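Local structure of protocatechuate decarboxylase (Klebsiella pneumoniae, 5O3M) at residues N81-Y86 with L154-T159; D150-L155 with Q195-L200; G166-L171 with R191-G196; G172-S177 with D186-R191; P225-M230 with E282-G287. The protein decarboxylates 3,4-dihydroxybenzoic acid as a UbiD-family, prenylated-flavin-dependent enzyme, and can act in reverse to carboxylate catechols at the para position. All blocks are in the same frame, centred on the assembly; numbering follows the deposited sequence.

How the contacts relate
Contacts 2 to 5 lie in the Rift-related region, in whose curled antiparallel sheet strand 168-177 lies between 185-196 and 224-230. Contacts 3 and 4 are consecutive parts of one hairpin, their centres about 14 Å apart and Arg-191 common to both. Contact 5 follows across strand 224-230, its centre about 9 Å from that of contact 4. Contact 2 lays the short helix 151-154 against the turn that leads from strand 185-196 to 199-202 and shares Gln-195 and Gly-196 with contact 3; contact 1 then runs on from this helix to reach the N-terminal region. Bound pentane-1,5-diol meets contact 3 at Cys-170 and comes within about 4 Å of the Ile-189 side chain in contact 4.

Contact 1 of 5, residues N81-Y86 with L154-T159; sequences NNIKGY and LLPAPT
Tyr-86 and Pro-156 form a CH-pi contact between two loops, one from the UbiD N-terminal region (81-86) and one from the Rift-related region (154-159), so this buried meeting joins the N-terminal and Rift-related regions of the chain. The 81-86 loop folds into a type II beta turn from Ile-83 to Tyr-86, closed by Tyr-86 N giving its hydrogen to Ile-83 O at 2.9 Å. The turn presents Tyr-86 and Ile-83 to the same proline. Pro-156 CB stands over the middle of the Tyr-86 ring, 3.7 Å from its centroid and only 11° off the ring normal, a position that sets the methylene over the pi face. Tyr-86 CG lies anti to its carbonyl carbon (chi1 -62°), which swings the ring over the proline. Ile-83 CG2 reaches Pro-156 CB from another direction at 3.9 Å, the two side chains crossing at about a right angle, while Ile-91 of strand 91-93 also packs on both residues. Farther out on the ring, Tyr-86 CE2 comes to 3.2 Å from Leu-155 O, obliquely to the ring plane. The phenol is held at its far end as well: Tyr-86 OH is hydrogen-bonded to Arg-152 O, and a water bridges the loops, donating to Tyr-86 OH at 2.8 Å and to Ala-157 O at 3.3 Å.

Contact 2 of 5, residues D150-L155 with Q195-L200; sequences DLRTLL and QGRDEL
Arg-152 spreads one face of its guanidinium over the Gly-196 to Arg-197 peptide, setting the start of the short helix 151-154 against the tight turn between strands 185-196 and 199-202. Asp-150 is the N-cap of this helix, its OD2 accepting from Arg-152 N at 3.0 Å. The same carboxylate also fixes the arginine, which grips it side-on: Arg-152 NE to Asp-150 OD2 at 2.9 Å and Arg-152 NH2 to Asp-150 OD1 at 2.8 Å, the latter nitrogen meeting OD1 on its syn side. Asp-150 OD2 thus accepts twice, from Arg-152 N, which lies above the carboxylate plane, and from Arg-152 NE on its syn lone pair. A bend at chi3 (-57°) turns the guanidinium back to this carboxylate, and in that pose Arg-197 N sits 3.7 Å above its plane, over its centre. The second arginine is turned almost perpendicular to the first, with guanidinium planes 82° apart. Its aliphatic part passes the cap, Arg-197 CG lying 3.9 Å from Asp-150 CG, whereas its NH2 goes on to Ala-144 O and makes a weak salt bridge with Asp-198. On the inner side Leu-151 CD2 touches Leu-200 CG at 3.7 Å, the two leucines crossing at about a right angle; Val-326 of strand 323-331 packs on both. Backbone joins the helix to the turn directly: Leu-151 N donates to Arg-197 O over 2.7 Å, with an N-H...O angle of 164°.

Contact 3 of 5, residues G166-L171 with R191-G196; sequences GPFFCL and RLCVQG. With 9JE (pentane-1,5-diol), chain G.
Phe-169 and Leu-192 form an antiparallel hydrogen-bonded pair in the open half of the hairpin made by strands 168-177 and 185-196. Each backbone N donates to the other residue's O: Phe-169 N to Leu-192 O at 2.8 Å, and Leu-192 N to Phe-169 O at 2.7 Å. One step outward, Val-194 N reaches Pro-167 O at 2.8 Å. The three carbonyls also receive CA-H...O contacts, such as Cys-193 CA to Pro-167 O at 3.2 Å. Phe-168 and Cys-193 form the intervening non-hydrogen-bonded pair, and their backbones turn outward: Phe-168 bonds to Pro-158 and Cys-193 to Ser-201. At Cys-170 the N is taken by Thr-339 OG1, while the O accepts the hydroxyl O07 of pentane-1,5-diol at 2.8 Å, so a backbone carbonyl of the strand supplies a polar contact in that pocket.

Side chains fill both faces. Cys-193 SG is anti to its backbone N (chi1 -177°). Cys-193 CB makes a CH-pi contact over the face of the Phe-168 ring, 3.9 Å from its centroid, and Cys-193 SG, 4.4 Å from that centroid, adds a sulfur-aromatic one. The extended Arg-191 chain passes the same ring obliquely before its guanidinium salt-bridges to Glu-309. On the other face Val-194 CG2 meets Phe-169 CE2 at 3.6 Å. That face turns toward Leu-200 of strand 199-202 and toward Met-230 and Ile-228 of strand 224-230, whereas the side chains of Phe-168, Cys-170 and Arg-191 touch Met-307 of strand 305-308.

Contact 4 of 5, residues G172-S177 with D186-R191; sequences GLALAS and DVTIHR
Leu-173 CD1 lies between two side chains of the facing strand, 3.6 Å from Val-187 CG1 and 3.7 Å from Ile-189 CG1. With CG anti to the backbone N (chi1 -174°), the leucine leans across the strand gap to reach both. Leu-175 runs side by side with Val-187, and Ile-236 and Ala-240 of helix 234-240 pack on Leu-173. Ile-189 on this same face comes within about 4 Å of bound pentane-1,5-diol. The backbone beneath is the closed half of an antiparallel beta hairpin, strands 168-177 and 185-196, in regular register from Gly-172 opposite His-190 to Ala-176 opposite Asp-186. Its shortest bond is Ala-174 N to Thr-188 O at 2.6 Å; Ala-176 N to Asp-186 O is weak. On the other face the small Ala-174 leaves its CB against the imidazole, 3.8 Å from His-190 CD2. Thr-188 OG1 is hydrogen-bonded at 2.9 Å to NE2 of His-190, in the plane of that ring, and His-190 ND1 is bonded to Phe-203 O, so both ring nitrogens are engaged and the ring's rotation is fixed. At the outer end the Asp-186 carboxylate turns off to a salt bridge with Arg-208 and a bond from Ile-210 N.

Contact 5 of 5, residues P225-M230 with E282-G287; sequences PITINM and EIVIEG
Strands 224-230 and 283-289 are antiparallel neighbours in the curled sheet of the Rift-related region, and their pairing ends in a classic beta bulge, where Glu-282 and Ile-283 both face Met-230. Six backbone hydrogen bonds join them in three reciprocal pairs, from Ile-226 with Gly-287 through Ile-228 with Ile-285 to Met-230 with Ile-283. The straightest runs from Gly-287 N to Ile-226 O, 3.1 Å long with an N-H...O angle of 177°. On the apolar face Met-230 bends at chi3 (-69°), which carries its methyl back across the strand gap: CE touches Ile-285 CD1 at 3.6 Å and Ile-283 CG2 at 3.7 Å. Phe-169 of strand 168-177 packs against the same methionine, and Leu-200 packs on Ile-285. The other face mixes polar and apolar groups. Asn-229 and Val-284 lie side by side, with OD1 of Asn-229 against Val-284 CG2 at 3.5 Å, while Asn-229 ND2 donates along its own strand to Thr-227 OG1 over 3.3 Å. The ends of these groups find further partners: Asn-229 OD1 takes Ile-278 N and its ND2 also bonds Leu-173 O, Thr-227 OG1 is bonded to Lys-276 O, and the Glu-286 carboxylate receives Val-271 N and Ser-272 N. Buried amide, hydroxyl and carboxylate thus each find backbone partners, which probably offsets the cost of burying the Glu-286 carboxylate, whose CG methylene packs alongside Thr-227 CG2.

Contact 1 of 5, residues N81-Y86 with L154-T159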
# COMPACT_ATOMS: atom_id res chain seq x y z
N ASN A 81 -1.57 57.22 6.05
CA ASN A 81 -1.30 58.47 6.76
C ASN A 81 -2.50 59.00 7.53
O ASN A 81 -2.32 59.79 8.46
CB ASN A 81 -0.86 59.56 5.78
CG ASN A 81 0.54 59.36 5.27
OD1 ASN A 81 1.41 58.84 5.98
ND2 ASN A 81 0.79 59.79 4.03
N ASN A 82 -3.71 58.62 7.15
CA ASN A 82 -4.93 59.23 7.68
C ASN A 82 -5.71 58.11 8.37
O ASN A 82 -6.35 57.30 7.71
CB ASN A 82 -5.73 59.89 6.56
CG ASN A 82 -6.94 60.66 7.05
OD1 ASN A 82 -7.32 60.60 8.22
ND2 ASN A 82 -7.57 61.39 6.14
N ILE A 83 -5.63 58.08 9.70
CA ILE A 83 -6.15 57.00 10.52
C ILE A 83 -7.34 57.52 11.30
O ILE A 83 -7.18 58.36 12.19
CB ILE A 83 -5.08 56.46 11.48
CG1 ILE A 83 -3.75 56.22 10.75
CG2 ILE A 83 -5.59 55.20 12.20
CD1 ILE A 83 -3.77 55.08 9.70
N LYS A 84 -8.54 57.01 10.99
CA LYS A 84 -9.73 57.47 11.69
C LYS A 84 -9.59 57.26 13.20
O LYS A 84 -9.24 56.16 13.66
CB LYS A 84 -10.97 56.74 11.18
CG LYS A 84 -11.26 56.93 9.70
CD LYS A 84 -12.68 56.52 9.38
CE LYS A 84 -12.90 56.35 7.90
NZ LYS A 84 -14.34 56.20 7.60
N GLY A 85 -9.85 58.32 13.96
CA GLY A 85 -9.75 58.30 15.40
C GLY A 85 -8.36 58.52 15.96
O GLY A 85 -8.21 58.60 17.19
N TYR A 86 -7.34 58.63 15.09
CA TYR A 86 -5.94 58.77 15.50
C TYR A 86 -5.29 59.81 14.60
O TYR A 86 -4.48 59.49 13.72
CB TYR A 86 -5.20 57.43 15.41
CG TYR A 86 -5.74 56.35 16.32
CD1 TYR A 86 -6.80 55.54 15.91
CD2 TYR A 86 -5.20 56.13 17.59
CE1 TYR A 86 -7.31 54.55 16.74
CE2 TYR A 86 -5.70 55.14 18.42
CZ TYR A 86 -6.75 54.34 17.99
OH TYR A 86 -7.25 53.34 18.80
N LEU A 154 -3.89 56.15 22.43
CA LEU A 154 -2.59 56.69 22.04
C LEU A 154 -2.11 56.07 20.73
O LEU A 154 -1.55 56.76 19.88
CB LEU A 154 -1.57 56.44 23.15
CG LEU A 154 -0.18 57.04 22.92
CD1 LEU A 154 -0.28 58.57 22.96
CD2 LEU A 154 0.80 56.53 23.96
N LEU A 155 -2.34 54.76 20.56
CA LEU A 155 -1.79 53.96 19.48
C LEU A 155 -2.90 53.30 18.67
O LEU A 155 -3.79 52.67 19.27
CB LEU A 155 -0.87 52.86 20.04
CG LEU A 155 0.42 53.30 20.69
CD1 LEU A 155 1.38 52.12 20.78
CD2 LEU A 155 1.01 54.42 19.84
N PRO A 156 -2.87 53.38 17.33
CA PRO A 156 -3.81 52.59 16.52
C PRO A 156 -3.30 51.17 16.34
O PRO A 156 -2.38 50.92 15.57
CB PRO A 156 -3.85 53.36 15.19
CG PRO A 156 -2.48 53.96 15.08
CD PRO A 156 -2.00 54.23 16.50
N ALA A 157 -3.90 50.23 17.08
CA ALA A 157 -3.59 48.82 16.91
C ALA A 157 -4.58 48.22 15.91
O ALA A 157 -5.76 48.08 16.24
CB ALA A 157 -3.68 48.09 18.24
N PRO A 158 -4.16 47.87 14.69
CA PRO A 158 -5.11 47.35 13.70
C PRO A 158 -5.62 45.96 14.07
O PRO A 158 -4.91 45.17 14.70
CB PRO A 158 -4.29 47.29 12.41
CG PRO A 158 -3.14 48.19 12.63
CD PRO A 158 -2.84 48.15 14.10
N THR A 159 -6.87 45.68 13.69
CA THR A 159 -7.44 44.34 13.72
C THR A 159 -7.48 43.80 12.30
O THR A 159 -7.96 44.47 11.39
CB THR A 159 -8.86 44.31 14.30
OG1 THR A 159 -9.74 44.97 13.39
CG2 THR A 159 -8.94 44.98 15.67
O HOH W 1 -6.82 50.82 17.67

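Contact 2 of 5, residues D150-L155 with Q195-L200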
# COMPACT_ATOMS: atom_id res chain seq x y z
N ASP A 150 -3.82 56.34 28.04
CA ASP A 150 -4.71 55.24 27.65
C ASP A 150 -4.11 54.60 26.40
O ASP A 150 -4.20 55.16 25.30
CB ASP A 150 -6.13 55.73 27.39
CG ASP A 150 -7.13 54.58 27.21
OD1 ASP A 150 -8.33 54.83 27.42
OD2 ASP A 150 -6.71 53.43 26.90
N LEU A 151 -3.52 53.41 26.57
CA LEU A 151 -2.93 52.69 25.45
C LEU A 151 -3.87 52.66 24.24
O LEU A 151 -3.42 52.76 23.10
CB LEU A 151 -2.57 51.27 25.90
CG LEU A 151 -1.71 50.43 24.96
CD1 LEU A 151 -0.47 51.21 24.53
CD2 LEU A 151 -1.31 49.16 25.69
N ARG A 152 -5.18 52.54 24.48
CA ARG A 152 -6.12 52.27 23.40
C ARG A 152 -6.35 53.48 22.51
O ARG A 152 -6.72 53.33 21.34
CB ARG A 152 -7.45 51.78 23.97
CG ARG A 152 -7.34 50.48 24.76
CD ARG A 152 -8.56 50.27 25.65
NE ARG A 152 -8.74 51.41 26.55
CZ ARG A 152 -9.58 51.43 27.58
NH1 ARG A 152 -10.33 50.37 27.86
NH2 ARG A 152 -9.67 52.50 28.34
N THR A 153 -6.16 54.70 23.04
CA THR A 153 -6.33 55.90 22.23
C THR A 153 -5.00 56.50 21.78
O THR A 153 -5.00 57.29 20.83
CB THR A 153 -7.10 56.96 23.02
OG1 THR A 153 -6.34 57.35 24.16
CG2 THR A 153 -8.44 56.41 23.49
N LEU A 154 -3.89 56.15 22.43
CA LEU A 154 -2.59 56.69 22.04
C LEU A 154 -2.11 56.07 20.73
O LEU A 154 -1.55 56.76 19.88
CB LEU A 154 -1.57 56.44 23.15
CG LEU A 154 -0.18 57.04 22.92
CD1 LEU A 154 -0.28 58.57 22.96
CD2 LEU A 154 0.80 56.53 23.96
N LEU A 155 -2.34 54.76 20.56
CA LEU A 155 -1.79 53.96 19.48
C LEU A 155 -2.90 53.30 18.67
O LEU A 155 -3.79 52.67 19.27
CB LEU A 155 -0.87 52.86 20.04
CG LEU A 155 0.42 53.30 20.69
CD1 LEU A 155 1.38 52.12 20.78
CD2 LEU A 155 1.01 54.42 19.84
N GLN A 195 -5.49 44.95 25.67
CA GLN A 195 -6.48 44.45 26.62
C GLN A 195 -7.04 45.51 27.55
O GLN A 195 -8.04 45.24 28.22
CB GLN A 195 -5.88 43.31 27.45
CG GLN A 195 -5.37 42.16 26.58
CD GLN A 195 -6.50 41.37 25.95
OE1 GLN A 195 -7.68 41.65 26.19
NE2 GLN A 195 -6.16 40.36 25.16
N GLY A 196 -6.44 46.70 27.60
CA GLY A 196 -6.95 47.72 28.49
C GLY A 196 -6.17 49.01 28.39
O GLY A 196 -5.28 49.17 27.55
N ARG A 197 -6.54 49.93 29.28
CA ARG A 197 -5.88 51.22 29.41
C ARG A 197 -4.36 51.09 29.40
O ARG A 197 -3.66 51.96 28.88
CB ARG A 197 -6.35 51.88 30.71
CG ARG A 197 -6.14 53.36 30.82
CD ARG A 197 -6.21 53.78 32.28
NE ARG A 197 -4.98 53.40 32.97
CZ ARG A 197 -3.98 54.25 33.24
NH1 ARG A 197 -4.07 55.52 32.88
NH2 ARG A 197 -2.89 53.82 33.87
N ASP A 198 -3.84 50.01 29.97
CA ASP A 198 -2.41 49.87 30.19
C ASP A 198 -2.01 48.39 30.25
O ASP A 198 -1.11 48.02 31.01
CB ASP A 198 -1.99 50.61 31.47
CG ASP A 198 -2.64 50.04 32.74
OD1 ASP A 198 -3.54 49.17 32.67
OD2 ASP A 198 -2.24 50.49 33.84
N GLU A 199 -2.66 47.55 29.45
CA GLU A 199 -2.39 46.12 29.46
C GLU A 199 -2.37 45.57 28.04
O GLU A 199 -3.11 46.04 27.17
CB GLU A 199 -3.42 45.34 30.29
CG GLU A 199 -3.46 45.71 31.76
CD GLU A 199 -4.47 44.90 32.54
OE1 GLU A 199 -5.47 44.43 31.93
OE2 GLU A 199 -4.27 44.73 33.76
N LEU A 200 -1.54 44.56 27.84
CA LEU A 200 -1.47 43.77 26.62
C LEU A 200 -1.29 42.32 27.01
O LEU A 200 -0.51 42.01 27.92
CB LEU A 200 -0.30 44.20 25.73
CG LEU A 200 -0.20 45.67 25.33
CD1 LEU A 200 1.18 46.18 25.63
CD2 LEU A 200 -0.52 45.82 23.86

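Contact 3 of 5, residues G166-L171 with R191-G196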
# COMPACT_ATOMS: atom_id res chain seq x y z
N GLY A 166 -9.24 41.03 19.32
CA GLY A 166 -9.20 42.44 19.62
C GLY A 166 -8.11 43.10 18.79
O GLY A 166 -7.58 42.51 17.84
N PRO A 167 -7.77 44.35 19.12
CA PRO A 167 -6.68 45.02 18.39
C PRO A 167 -5.33 44.38 18.67
O PRO A 167 -5.04 43.98 19.80
CB PRO A 167 -6.73 46.47 18.92
CG PRO A 167 -8.04 46.59 19.67
CD PRO A 167 -8.42 45.21 20.12
N PHE A 168 -4.47 44.31 17.64
CA PHE A 168 -3.15 43.68 17.76
C PHE A 168 -2.01 44.61 17.33
O PHE A 168 -2.16 45.42 16.40
CB PHE A 168 -3.05 42.40 16.90
CG PHE A 168 -3.60 41.17 17.57
CD1 PHE A 168 -4.97 40.92 17.57
CD2 PHE A 168 -2.75 40.26 18.19
CE1 PHE A 168 -5.48 39.79 18.19
CE2 PHE A 168 -3.26 39.12 18.81
CZ PHE A 168 -4.63 38.89 18.81
N PHE A 169 -0.87 44.47 18.00
CA PHE A 169 0.43 44.79 17.43
C PHE A 169 1.08 43.47 17.03
O PHE A 169 1.22 42.57 17.87
CB PHE A 169 1.33 45.54 18.42
CG PHE A 169 0.68 46.77 19.03
CD1 PHE A 169 0.52 47.93 18.28
CD2 PHE A 169 0.27 46.77 20.35
CE1 PHE A 169 -0.07 49.06 18.85
CE2 PHE A 169 -0.32 47.88 20.91
CZ PHE A 169 -0.48 49.04 20.16
N CYS A 170 1.46 43.35 15.76
CA CYS A 170 1.93 42.08 15.22
C CYS A 170 3.43 42.03 14.96
O CYS A 170 3.94 40.98 14.58
CB CYS A 170 1.20 41.74 13.91
SG CYS A 170 -0.57 41.36 14.13
N LEU A 171 4.16 43.12 15.17
CA LEU A 171 5.59 43.12 14.91
C LEU A 171 6.35 43.65 16.12
O LEU A 171 7.24 44.50 16.01
CB LEU A 171 5.91 43.91 13.65
CG LEU A 171 5.72 43.15 12.33
CD1 LEU A 171 6.06 44.03 11.17
CD2 LEU A 171 6.58 41.86 12.30
N ARG A 191 3.42 38.92 18.68
CA ARG A 191 2.21 39.71 18.52
C ARG A 191 1.59 39.93 19.90
O ARG A 191 1.81 39.14 20.83
CB ARG A 191 1.24 39.00 17.57
CG ARG A 191 0.58 37.74 18.15
CD ARG A 191 -0.25 37.04 17.09
NE ARG A 191 -1.02 35.92 17.62
CZ ARG A 191 -1.49 34.92 16.88
NH1 ARG A 191 -1.25 34.90 15.57
NH2 ARG A 191 -2.20 33.93 17.43
N LEU A 192 0.85 41.03 20.05
CA LEU A 192 0.24 41.39 21.33
C LEU A 192 -1.15 41.96 21.11
O LEU A 192 -1.33 42.83 20.25
CB LEU A 192 1.09 42.43 22.09
CG LEU A 192 2.57 42.11 22.36
CD1 LEU A 192 3.44 42.58 21.20
CD2 LEU A 192 3.03 42.73 23.66
N CYS A 193 -2.13 41.49 21.89
CA CYS A 193 -3.49 42.02 21.83
C CYS A 193 -3.71 43.06 22.93
O CYS A 193 -3.30 42.87 24.08
CB CYS A 193 -4.52 40.89 21.95
SG CYS A 193 -6.30 41.40 21.80
N VAL A 194 -4.36 44.17 22.56
CA VAL A 194 -4.56 45.31 23.46
C VAL A 194 -5.75 45.01 24.37
O VAL A 194 -6.88 44.86 23.90
CB VAL A 194 -4.79 46.62 22.68
CG1 VAL A 194 -4.86 47.82 23.65
CG2 VAL A 194 -3.70 46.82 21.66
N GLN A 195 -5.49 44.95 25.67
CA GLN A 195 -6.48 44.45 26.62
C GLN A 195 -7.04 45.51 27.55
O GLN A 195 -8.04 45.24 28.22
CB GLN A 195 -5.88 43.31 27.45
CG GLN A 195 -5.37 42.16 26.58
CD GLN A 195 -6.50 41.37 25.95
OE1 GLN A 195 -7.68 41.65 26.19
NE2 GLN A 195 -6.16 40.36 25.16
N GLY A 196 -6.44 46.70 27.60
CA GLY A 196 -6.95 47.72 28.49
C GLY A 196 -6.17 49.01 28.39
O GLY A 196 -5.28 49.17 27.55
C02 9JE G . 7.91 34.78 13.43
C03 9JE G . 7.60 36.05 12.66
C04 9JE G . 6.10 36.26 12.40
C05 9JE G . 5.49 37.37 13.26
C06 9JE G . 3.96 37.45 13.15
O01 9JE G . 8.71 33.97 12.62
O07 9JE G . 3.42 38.31 14.13

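Contact 4 of 5, residues G172-S177 with D186-R191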
# COMPACT_ATOMS: atom_id res chain seq x y z
N GLY A 172 6.02 43.14 17.30
CA GLY A 172 6.65 43.56 18.54
C GLY A 172 7.91 42.80 18.88
O GLY A 172 7.87 41.58 19.12
N LEU A 173 9.04 43.49 18.91
CA LEU A 173 10.32 42.87 19.24
C LEU A 173 10.59 43.07 20.73
O LEU A 173 10.86 44.19 21.19
CB LEU A 173 11.45 43.45 18.39
CG LEU A 173 12.80 42.77 18.56
CD1 LEU A 173 12.98 41.59 17.56
CD2 LEU A 173 13.92 43.79 18.41
N ALA A 174 10.51 41.98 21.48
CA ALA A 174 10.70 42.01 22.92
C ALA A 174 12.18 41.89 23.26
O ALA A 174 12.87 41.02 22.72
CB ALA A 174 9.90 40.90 23.60
N LEU A 175 12.65 42.77 24.14
CA LEU A 175 13.93 42.61 24.82
C LEU A 175 13.65 42.29 26.29
O LEU A 175 12.74 42.85 26.89
CB LEU A 175 14.79 43.88 24.72
CG LEU A 175 15.68 43.93 23.48
CD1 LEU A 175 14.86 43.76 22.21
CD2 LEU A 175 16.45 45.22 23.46
N ALA A 176 14.44 41.37 26.84
CA ALA A 176 14.24 40.93 28.22
C ALA A 176 15.50 40.22 28.70
O ALA A 176 16.32 39.76 27.91
CB ALA A 176 13.02 40.01 28.34
N SER A 177 15.62 40.14 30.03
CA SER A 177 16.77 39.55 30.71
C SER A 177 16.29 38.63 31.83
O SER A 177 15.19 38.78 32.35
CB SER A 177 17.69 40.63 31.32
OG SER A 177 17.97 41.68 30.41
N ASP A 186 17.48 38.05 25.85
CA ASP A 186 16.78 37.48 24.70
C ASP A 186 16.15 38.58 23.86
O ASP A 186 15.78 39.65 24.37
CB ASP A 186 15.69 36.49 25.13
CG ASP A 186 15.36 35.47 24.04
OD1 ASP A 186 16.22 35.25 23.16
OD2 ASP A 186 14.25 34.89 24.08
N VAL A 187 16.01 38.29 22.57
CA VAL A 187 15.42 39.18 21.57
C VAL A 187 14.47 38.33 20.74
O VAL A 187 14.92 37.43 20.02
CB VAL A 187 16.47 39.84 20.67
CG1 VAL A 187 15.80 40.81 19.72
CG2 VAL A 187 17.57 40.50 21.49
N THR A 188 13.18 38.63 20.80
CA THR A 188 12.15 37.77 20.23
C THR A 188 11.03 38.62 19.64
O THR A 188 10.73 39.72 20.13
CB THR A 188 11.61 36.82 21.30
OG1 THR A 188 11.35 37.56 22.49
CG2 THR A 188 12.63 35.74 21.62
N ILE A 189 10.39 38.10 18.58
CA ILE A 189 9.26 38.76 17.94
C ILE A 189 7.98 38.14 18.47
O ILE A 189 7.87 36.90 18.58
CB ILE A 189 9.32 38.65 16.40
CG1 ILE A 189 10.59 39.29 15.85
CG2 ILE A 189 8.12 39.34 15.76
CD1 ILE A 189 10.66 39.26 14.33
N HIS A 190 7.01 38.99 18.80
CA HIS A 190 5.72 38.57 19.29
C HIS A 190 4.64 39.43 18.64
O HIS A 190 4.91 40.51 18.11
CB HIS A 190 5.60 38.71 20.82
CG HIS A 190 6.64 37.97 21.60
ND1 HIS A 190 6.35 36.85 22.34
CD2 HIS A 190 7.96 38.22 21.79
CE1 HIS A 190 7.44 36.42 22.94
NE2 HIS A 190 8.43 37.24 22.63
N ARG A 191 3.42 38.92 18.68
CA ARG A 191 2.21 39.71 18.52
C ARG A 191 1.59 39.93 19.90
O ARG A 191 1.81 39.14 20.83
CB ARG A 191 1.24 39.00 17.57
CG ARG A 191 0.58 37.74 18.15
CD ARG A 191 -0.25 37.04 17.09
NE ARG A 191 -1.02 35.92 17.62
CZ ARG A 191 -1.49 34.92 16.88
NH1 ARG A 191 -1.25 34.90 15.57
NH2 ARG A 191 -2.20 33.93 17.43

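Contact 5 of 5, residues P225-M230 with E282-G287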
# COMPACT_ATOMS: atom_id res chain seq x y z
N PRO A 225 10.54 42.87 33.83
CA PRO A 225 10.56 44.07 32.99
C PRO A 225 10.94 43.74 31.56
O PRO A 225 11.83 42.92 31.29
CB PRO A 225 11.62 44.95 33.67
CG PRO A 225 12.54 43.98 34.30
CD PRO A 225 11.68 42.83 34.77
N ILE A 226 10.27 44.40 30.63
CA ILE A 226 10.33 44.06 29.21
C ILE A 226 10.17 45.36 28.43
O ILE A 226 9.58 46.33 28.91
CB ILE A 226 9.24 43.02 28.88
CG1 ILE A 226 9.26 42.61 27.41
CG2 ILE A 226 7.87 43.55 29.26
CD1 ILE A 226 8.28 41.50 27.12
N THR A 227 10.74 45.39 27.23
CA THR A 227 10.40 46.42 26.25
C THR A 227 9.95 45.75 24.96
O THR A 227 10.47 44.69 24.58
CB THR A 227 11.58 47.39 25.94
OG1 THR A 227 12.72 46.65 25.47
CG2 THR A 227 11.95 48.22 27.18
N ILE A 228 8.97 46.37 24.31
CA ILE A 228 8.41 45.90 23.05
C ILE A 228 8.72 46.97 22.02
O ILE A 228 8.16 48.07 22.08
CB ILE A 228 6.90 45.65 23.14
CG1 ILE A 228 6.55 44.78 24.36
CG2 ILE A 228 6.38 45.11 21.83
CD1 ILE A 228 7.04 43.33 24.28
N ASN A 229 9.60 46.66 21.07
CA ASN A 229 10.10 47.63 20.11
C ASN A 229 9.47 47.39 18.74
O ASN A 229 9.52 46.28 18.22
CB ASN A 229 11.63 47.55 20.03
CG ASN A 229 12.30 47.77 21.39
OD1 ASN A 229 12.77 48.87 21.68
ND2 ASN A 229 12.36 46.72 22.20
N MET A 230 8.90 48.44 18.15
CA MET A 230 8.17 48.32 16.89
C MET A 230 8.58 49.45 15.95
O MET A 230 8.77 50.59 16.38
CB MET A 230 6.67 48.38 17.14
CG MET A 230 6.21 47.41 18.21
SD MET A 230 4.42 47.45 18.41
CE MET A 230 4.22 49.07 19.13
N GLU A 282 10.71 53.21 16.11
CA GLU A 282 9.61 54.16 15.99
C GLU A 282 8.85 54.28 17.30
O GLU A 282 8.61 55.39 17.79
CB GLU A 282 8.67 53.74 14.85
CG GLU A 282 9.23 53.93 13.44
CD GLU A 282 9.42 55.41 13.05
OE1 GLU A 282 8.62 56.28 13.49
OE2 GLU A 282 10.38 55.69 12.30
N ILE A 283 8.46 53.14 17.88
CA ILE A 283 7.59 53.08 19.05
C ILE A 283 8.16 52.06 20.02
O ILE A 283 8.59 50.97 19.61
CB ILE A 283 6.14 52.71 18.66
CG1 ILE A 283 5.55 53.75 17.69
CG2 ILE A 283 5.24 52.53 19.90
CD1 ILE A 283 4.13 53.48 17.31
N VAL A 284 8.17 52.39 21.32
CA VAL A 284 8.61 51.47 22.37
C VAL A 284 7.54 51.40 23.46
O VAL A 284 7.21 52.42 24.07
CB VAL A 284 9.96 51.88 22.98
CG1 VAL A 284 10.33 50.96 24.14
CG2 VAL A 284 11.05 51.87 21.90
N ILE A 285 7.03 50.21 23.72
CA ILE A 285 6.17 49.96 24.88
C ILE A 285 7.02 49.36 25.99
O ILE A 285 7.58 48.26 25.83
CB ILE A 285 4.99 49.05 24.52
CG1 ILE A 285 4.16 49.66 23.39
CG2 ILE A 285 4.11 48.85 25.72
CD1 ILE A 285 3.30 48.66 22.63
N GLU A 286 7.15 50.08 27.10
CA GLU A 286 7.86 49.61 28.29
C GLU A 286 6.84 49.08 29.29
O GLU A 286 5.82 49.73 29.54
CB GLU A 286 8.70 50.72 28.93
CG GLU A 286 9.61 51.48 27.94
CD GLU A 286 10.60 52.43 28.63
OE1 GLU A 286 10.50 52.61 29.87
OE2 GLU A 286 11.47 53.00 27.92
N GLY A 287 7.10 47.90 29.84
CA GLY A 287 6.20 47.35 30.83
C GLY A 287 6.84 46.21 31.59
O GLY A 287 8.06 45.99 31.52